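PDB 2EKC: tryptophan synthase alpha chain from Aquifex aeolicus, which probably cleaves indoleglycerol phosphate to indole and glyceraldehyde 3-phosphate, the alpha-subunit half-reaction of the last step of tryptophan biosynthesis. Local coordinates for residues D29-T32 with S33-F37; F114-L117 with S118-G122. All blocks are in the same frame, centred on the assembly; numbering follows the deposited sequence.

Contact 1: residues D29-T32 with S33-F37; sequences DYET and SLKAF
Ser33 turns its hydroxyl back onto the carbonyl of Tyr30 in the N-terminal turn of helix 30-42, in the first beta-alpha-beta unit of this TIM barrel. From its CB, which lies 3.4 Å from Asp29 O, the side chain sets OG between the backbone N and the carbonyl carbon (chi1 75°), and OG donates to Tyr30 O at 2.7 Å. It comes in well off the C=O line (122°), whereas Leu34 N, the second donor to that oxygen, lies nearly on it. OG has a further bond with Gly26 N, so the buried hydroxyl ties the helix start to the loop after strand 18-24. Replacing Ser33 by an alanine removes OG, which would probably leave Gly26 N without its hydroxyl partner and Tyr30 O with one donor. Asp29 is the N-cap: its OD1 accepts from Thr32 N in a nearly straight bond (173°), and its OD2 takes the Thr32 hydroxyl, so both carboxylate oxygens are held by one residue. On the outer side Glu31 and Lys35 run side by side, Glu31 CG 3.7 Å from Lys35 CE, without closing a salt bridge. Tyr30 brings its ring atom CE2 to 4.3 Å from Leu34 CD2.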
ATOM      1  N   ASP A  29     -15.624   6.685  -9.764  1.00 15.81           N
ATOM      2  CA  ASP A  29     -15.829   6.085 -11.086  1.00 16.95           C
ATOM      3  C   ASP A  29     -14.433   5.880 -11.667  1.00 17.14           C
ATOM      4  O   ASP A  29     -13.477   6.495 -11.196  1.00 16.70           O
ATOM      5  CB  ASP A  29     -16.681   6.991 -11.990  1.00 19.86           C
ATOM      6  CG  ASP A  29     -16.061   8.362 -12.213  1.00 20.69           C
ATOM      7  OD1 ASP A  29     -15.077   8.465 -12.971  1.00 21.10           O
ATOM      8  OD2 ASP A  29     -16.561   9.340 -11.623  1.00 22.56           O
ATOM      9  N   TYR A  30     -14.298   5.013 -12.668  1.00 16.74           N
ATOM     10  CA  TYR A  30     -12.978   4.743 -13.240  1.00 16.76           C
ATOM     11  C   TYR A  30     -12.211   5.996 -13.651  1.00 17.52           C
ATOM     12  O   TYR A  30     -11.089   6.211 -13.196  1.00 16.74           O
ATOM     13  CB  TYR A  30     -13.072   3.804 -14.449  1.00 17.45           C
ATOM     14  CG  TYR A  30     -11.711   3.335 -14.931  1.00 16.95           C
ATOM     15  CD1 TYR A  30     -11.086   2.232 -14.350  1.00 16.68           C
ATOM     16  CD2 TYR A  30     -11.026   4.026 -15.929  1.00 16.71           C
ATOM     17  CE1 TYR A  30      -9.810   1.828 -14.752  1.00 16.97           C
ATOM     18  CE2 TYR A  30      -9.748   3.635 -16.338  1.00 18.62           C
ATOM     19  CZ  TYR A  30      -9.149   2.535 -15.744  1.00 19.54           C
ATOM     20  OH  TYR A  30      -7.886   2.152 -16.134  1.00 21.73           O
ATOM     21  N   GLU A  31     -12.813   6.818 -14.509  1.00 18.40           N
ATOM     22  CA  GLU A  31     -12.164   8.041 -14.989  1.00 19.68           C
ATOM     23  C   GLU A  31     -11.653   8.937 -13.859  1.00 19.37           C
ATOM     24  O   GLU A  31     -10.492   9.347 -13.861  1.00 17.42           O
ATOM     25  CB  GLU A  31     -13.121   8.837 -15.878  1.00 25.78           C
ATOM     26  CG  GLU A  31     -12.512  10.123 -16.426  1.00 34.00           C
ATOM     27  CD  GLU A  31     -13.442  10.869 -17.374  1.00 38.22           C
ATOM     28  OE1 GLU A  31     -14.583  11.183 -16.969  1.00 39.88           O
ATOM     29  OE2 GLU A  31     -13.026  11.147 -18.521  1.00 40.80           O
ATOM     30  N   THR A  32     -12.522   9.240 -12.899  1.00 16.69           N
ATOM     31  CA  THR A  32     -12.141  10.081 -11.772  1.00 16.26           C
ATOM     32  C   THR A  32     -11.011   9.450 -10.959  1.00 15.23           C
ATOM     33  O   THR A  32     -10.079  10.139 -10.554  1.00 15.08           O
ATOM     34  CB  THR A  32     -13.345  10.341 -10.847  1.00 17.52           C
ATOM     35  OG1 THR A  32     -14.406  10.940 -11.600  1.00 17.57           O
ATOM     36  CG2 THR A  32     -12.954  11.270  -9.702  1.00 20.21           C
ATOM     37  N   SER A  33     -11.083   8.139 -10.728  1.00 14.18           N
ATOM     38  CA  SER A  33     -10.041   7.463  -9.961  1.00 13.87           C
ATOM     39  C   SER A  33      -8.699   7.525 -10.684  1.00 13.40           C
ATOM     40  O   SER A  33      -7.647   7.642 -10.057  1.00 14.25           O
ATOM     41  CB  SER A  33     -10.424   5.998  -9.679  1.00 11.58           C
ATOM     42  OG  SER A  33     -10.294   5.165 -10.821  1.00 11.44           O
ATOM     43  N   LEU A  34      -8.727   7.456 -12.007  1.00 14.24           N
ATOM     44  CA  LEU A  34      -7.487   7.518 -12.774  1.00 14.39           C
ATOM     45  C   LEU A  34      -6.858   8.899 -12.625  1.00 14.72           C
ATOM     46  O   LEU A  34      -5.645   9.021 -12.477  1.00 14.88           O
ATOM     47  CB  LEU A  34      -7.753   7.218 -14.246  1.00 14.04           C
ATOM     48  CG  LEU A  34      -6.550   7.261 -15.188  1.00 12.72           C
ATOM     49  CD1 LEU A  34      -5.488   6.258 -14.740  1.00 15.03           C
ATOM     50  CD2 LEU A  34      -7.019   6.951 -16.604  1.00 14.90           C
ATOM     51  N   LYS A  35      -7.683   9.941 -12.653  1.00 14.62           N
ATOM     52  CA  LYS A  35      -7.169  11.296 -12.496  1.00 16.28           C
ATOM     53  C   LYS A  35      -6.566  11.440 -11.102  1.00 15.08           C
ATOM     54  O   LYS A  35      -5.508  12.043 -10.934  1.00 15.71           O
ATOM     55  CB  LYS A  35      -8.291  12.319 -12.708  1.00 18.32           C
ATOM     56  CG  LYS A  35      -8.821  12.328 -14.132  1.00 21.67           C
ATOM     57  CD  LYS A  35      -9.990  13.290 -14.301  1.00 24.47           C
ATOM     58  CE  LYS A  35     -10.553  13.193 -15.714  1.00 26.91           C
ATOM     59  NZ  LYS A  35     -11.760  14.040 -15.909  1.00 29.14           N
ATOM     60  N   ALA A  36      -7.241  10.865 -10.109  1.00 15.43           N
ATOM     61  CA  ALA A  36      -6.776  10.900  -8.724  1.00 12.67           C
ATOM     62  C   ALA A  36      -5.402  10.238  -8.606  1.00 13.52           C
ATOM     63  O   ALA A  36      -4.481  10.794  -8.003  1.00 13.56           O
ATOM     64  CB  ALA A  36      -7.779  10.185  -7.825  1.00 13.02           C
ATOM     65  N   PHE A  37      -5.275   9.040  -9.167  1.00 13.01           N
ATOM     66  CA  PHE A  37      -4.009   8.309  -9.144  1.00 12.80           C
ATOM     67  C   PHE A  37      -2.881   9.149  -9.754  1.00 13.36           C
ATOM     68  O   PHE A  37      -1.797   9.257  -9.189  1.00 14.87           O
ATOM     69  CB  PHE A  37      -4.148   6.992  -9.914  1.00 13.46           C
ATOM     70  CG  PHE A  37      -4.630   5.833  -9.070  1.00 12.79           C
ATOM     71  CD1 PHE A  37      -3.834   5.319  -8.054  1.00 14.37           C
ATOM     72  CD2 PHE A  37      -5.865   5.244  -9.311  1.00 12.07           C
ATOM     73  CE1 PHE A  37      -4.263   4.226  -7.289  1.00 15.37           C
ATOM     74  CE2 PHE A  37      -6.302   4.156  -8.555  1.00 10.86           C
ATOM     75  CZ  PHE A  37      -5.499   3.647  -7.544  1.00 11.66           C
TER

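Contact 2: residues F114-L117 with S118-G122; sequences FCRL and SREKG
Phe114 O receives two hydrogen bonds from Ser118, one turn further along helix 111-120: OG at 2.9 Å and the backbone N at 3.0 Å. The two donors come from opposite faces of the carbonyl plane, and OG stands 35° out of it. Ser118 reaches this place because its OG lies anti to the carbonyl carbon (chi1 -68°), which swings the hydroxyl back along the helix; OG also comes 3.9 Å from CE1 of the Phe114 ring.

Backbone bonds continue the ladder from Arg119 N to Cys115 O and from Glu120 N to Arg116 O. Lys121 N still reaches Leu117 O at 3.1 Å, but with a more bent N-H angle of 136°, where the helix gives out. Gly122, with positive phi, is the C-prime residue of a Schellman motif: Ile123 N reaches back to Ser118 O, and Gly122 N makes a weak bond to Arg119 O. A CB here would run into the carbonyl oxygen of Lys121.

The charged pair is loose. In one of the two conformers of Arg116, Glu120 OE2 rests 3.9 Å from Arg116 CG and makes no salt bridge, so the pairing is doubtful in detail. Leu117 CD2 passes near Glu120 OE1.

The ring of Phe114 stacks on Phe78 of helix 78-91 and meets Phe126 with planes nearly perpendicular, while Cys115 and Ser118 also touch Phe126. On the same helix, Leu117 packs on Leu82 and Lys121 forms a salt bridge with Glu86, so helix 111-120 lies against both helix 78-91 and strand 125-127, the next barrel strand after it in the chain.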
ATOM      1  N   PHE A 114      -3.208 -15.264 -11.348  1.00 16.42           N
ATOM      2  CA  PHE A 114      -3.282 -13.977 -10.658  1.00 17.09           C
ATOM      3  C   PHE A 114      -1.910 -13.311 -10.618  1.00 16.33           C
ATOM      4  O   PHE A 114      -1.762 -12.136 -10.969  1.00 16.64           O
ATOM      5  CB  PHE A 114      -3.812 -14.180  -9.233  1.00 15.94           C
ATOM      6  CG  PHE A 114      -4.224 -12.907  -8.548  1.00 16.05           C
ATOM      7  CD1 PHE A 114      -3.287 -12.110  -7.895  1.00 13.85           C
ATOM      8  CD2 PHE A 114      -5.556 -12.507  -8.552  1.00 13.96           C
ATOM      9  CE1 PHE A 114      -3.674 -10.933  -7.252  1.00 14.44           C
ATOM     10  CE2 PHE A 114      -5.951 -11.330  -7.913  1.00 14.37           C
ATOM     11  CZ  PHE A 114      -5.009 -10.543  -7.261  1.00 13.60           C
ATOM     12  N   CYS A 115      -0.904 -14.068 -10.201  1.00 15.49           N
ATOM     13  CA  CYS A 115       0.446 -13.537 -10.122  1.00 15.72           C
ATOM     14  C   CYS A 115       1.013 -13.231 -11.504  1.00 15.97           C
ATOM     15  O   CYS A 115       1.648 -12.195 -11.696  1.00 14.83           O
ATOM     16  CB  CYS A 115       1.353 -14.513  -9.368  1.00 16.12           C
ATOM     17  SG  CYS A 115       0.989 -14.607  -7.583  1.00 16.79           S
ATOM     18  N   ARG A 116       0.773 -14.125 -12.463  1.00 15.60           N
ATOM     19  CA  ARG A 116       1.255 -13.938 -13.837  1.00 15.95           C
ATOM     20  C   ARG A 116       0.740 -12.610 -14.389  1.00 14.32           C
ATOM     21  O   ARG A 116       1.508 -11.784 -14.871  1.00 14.62           O
ATOM     22  CB  ARG A 116       0.764 -15.082 -14.742  1.00 15.06           C
ATOM     23  CG  ARG A 116       1.284 -15.058 -16.175  0.50 17.46           C
ATOM     24  CD  ARG A 116       0.510 -16.058 -17.041  0.50 17.53           C
ATOM     25  NE  ARG A 116      -0.749 -15.501 -17.537  0.50 17.34           N
ATOM     26  CZ  ARG A 116      -1.837 -16.217 -17.812  0.50 15.52           C
ATOM     27  NH1 ARG A 116      -1.837 -17.530 -17.638  0.50 14.63           N
ATOM     28  NH2 ARG A 116      -2.927 -15.617 -18.273  0.50 17.81           N
ATOM     29  N   LEU A 117      -0.573 -12.415 -14.322  1.00 14.76           N
ATOM     30  CA  LEU A 117      -1.184 -11.188 -14.816  1.00 13.26           C
ATOM     31  C   LEU A 117      -0.690  -9.935 -14.099  1.00 13.50           C
ATOM     32  O   LEU A 117      -0.400  -8.922 -14.740  1.00 12.71           O
ATOM     33  CB  LEU A 117      -2.709 -11.284 -14.711  1.00 14.36           C
ATOM     34  CG  LEU A 117      -3.328 -12.317 -15.659  1.00 15.85           C
ATOM     35  CD1 LEU A 117      -4.799 -12.501 -15.348  1.00 14.99           C
ATOM     36  CD2 LEU A 117      -3.126 -11.865 -17.099  1.00 17.44           C
ATOM     37  N   SER A 118      -0.606  -9.998 -12.774  1.00 12.55           N
ATOM     38  CA  SER A 118      -0.144  -8.850 -11.988  1.00 13.65           C
ATOM     39  C   SER A 118       1.248  -8.401 -12.429  1.00 14.56           C
ATOM     40  O   SER A 118       1.495  -7.214 -12.643  1.00 12.44           O
ATOM     41  CB  SER A 118      -0.111  -9.200 -10.492  1.00 13.40           C
ATOM     42  OG  SER A 118      -1.419  -9.393  -9.975  1.00 16.40           O
ATOM     43  N   ARG A 119       2.159  -9.358 -12.564  1.00 15.97           N
ATOM     44  CA  ARG A 119       3.521  -9.037 -12.970  1.00 18.48           C
ATOM     45  C   ARG A 119       3.571  -8.429 -14.372  1.00 18.14           C
ATOM     46  O   ARG A 119       4.306  -7.475 -14.614  1.00 16.14           O
ATOM     47  CB  ARG A 119       4.391 -10.296 -12.922  1.00 21.37           C
ATOM     48  CG  ARG A 119       5.878 -10.036 -13.080  1.00 26.36           C
ATOM     49  CD  ARG A 119       6.359  -9.056 -12.020  1.00 32.31           C
ATOM     50  NE  ARG A 119       7.815  -8.934 -11.978  1.00 38.40           N
ATOM     51  CZ  ARG A 119       8.464  -8.016 -11.266  1.00 40.21           C
ATOM     52  NH1 ARG A 119       7.786  -7.134 -10.540  1.00 41.45           N
ATOM     53  NH2 ARG A 119       9.789  -7.983 -11.272  1.00 42.29           N
ATOM     54  N   GLU A 120       2.785  -8.978 -15.292  1.00 16.71           N
ATOM     55  CA  GLU A 120       2.775  -8.482 -16.661  1.00 19.99           C
ATOM     56  C   GLU A 120       2.249  -7.054 -16.785  1.00 20.49           C
ATOM     57  O   GLU A 120       2.614  -6.339 -17.717  1.00 19.39           O
ATOM     58  CB  GLU A 120       1.943  -9.407 -17.554  1.00 21.42           C
ATOM     59  CG  GLU A 120       2.373 -10.868 -17.507  1.00 26.09           C
ATOM     60  CD  GLU A 120       1.719 -11.710 -18.591  1.00 27.72           C
ATOM     61  OE1 GLU A 120       0.566 -11.410 -18.968  1.00 28.86           O
ATOM     62  OE2 GLU A 120       2.354 -12.682 -19.056  1.00 29.49           O
ATOM     63  N   LYS A 121       1.408  -6.632 -15.842  1.00 19.67           N
ATOM     64  CA  LYS A 121       0.832  -5.290 -15.894  1.00 19.86           C
ATOM     65  C   LYS A 121       1.476  -4.239 -14.989  1.00 19.08           C
ATOM     66  O   LYS A 121       0.869  -3.203 -14.721  1.00 18.96           O
ATOM     67  CB  LYS A 121      -0.668  -5.355 -15.595  1.00 22.57           C
ATOM     68  CG  LYS A 121      -1.464  -6.222 -16.556  1.00 26.41           C
ATOM     69  CD  LYS A 121      -1.542  -5.608 -17.936  1.00 26.96           C
ATOM     70  CE  LYS A 121      -2.398  -6.463 -18.861  1.00 30.32           C
ATOM     71  NZ  LYS A 121      -2.525  -5.863 -20.216  1.00 31.37           N
ATOM     72  N   GLY A 122       2.689  -4.496 -14.514  1.00 17.57           N
ATOM     73  CA  GLY A 122       3.370  -3.510 -13.691  1.00 16.26           C
ATOM     74  C   GLY A 122       3.293  -3.590 -12.177  1.00 15.56           C
ATOM     75  O   GLY A 122       3.833  -2.716 -11.498  1.00 16.48           O
TER

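How the contacts relate
The two contacts sit at opposite ends of different helices: contact 1 starts helix 30-42 and contact 2 finishes helix 111-120. Their centres are 21 Å apart and they do not touch, yet helix 78-91 borders both, touching Tyr30 and Phe37 in contact 1 and Leu117, Ser118 and the post-helical Lys121 in contact 2. Each combines buried residues with exposed charges, Glu31 and Lys35 in contact 1, Arg116 and Glu120 in contact 2. Their end chemistry differs: a carboxylate satisfies amide and hydroxyl donors in the first turn, whereas a glycine closes the last. Phe114 meets the ring of Phe126 on its strand, whereas Ala36 and Phe37 meet the aliphatic Leu23 on theirs.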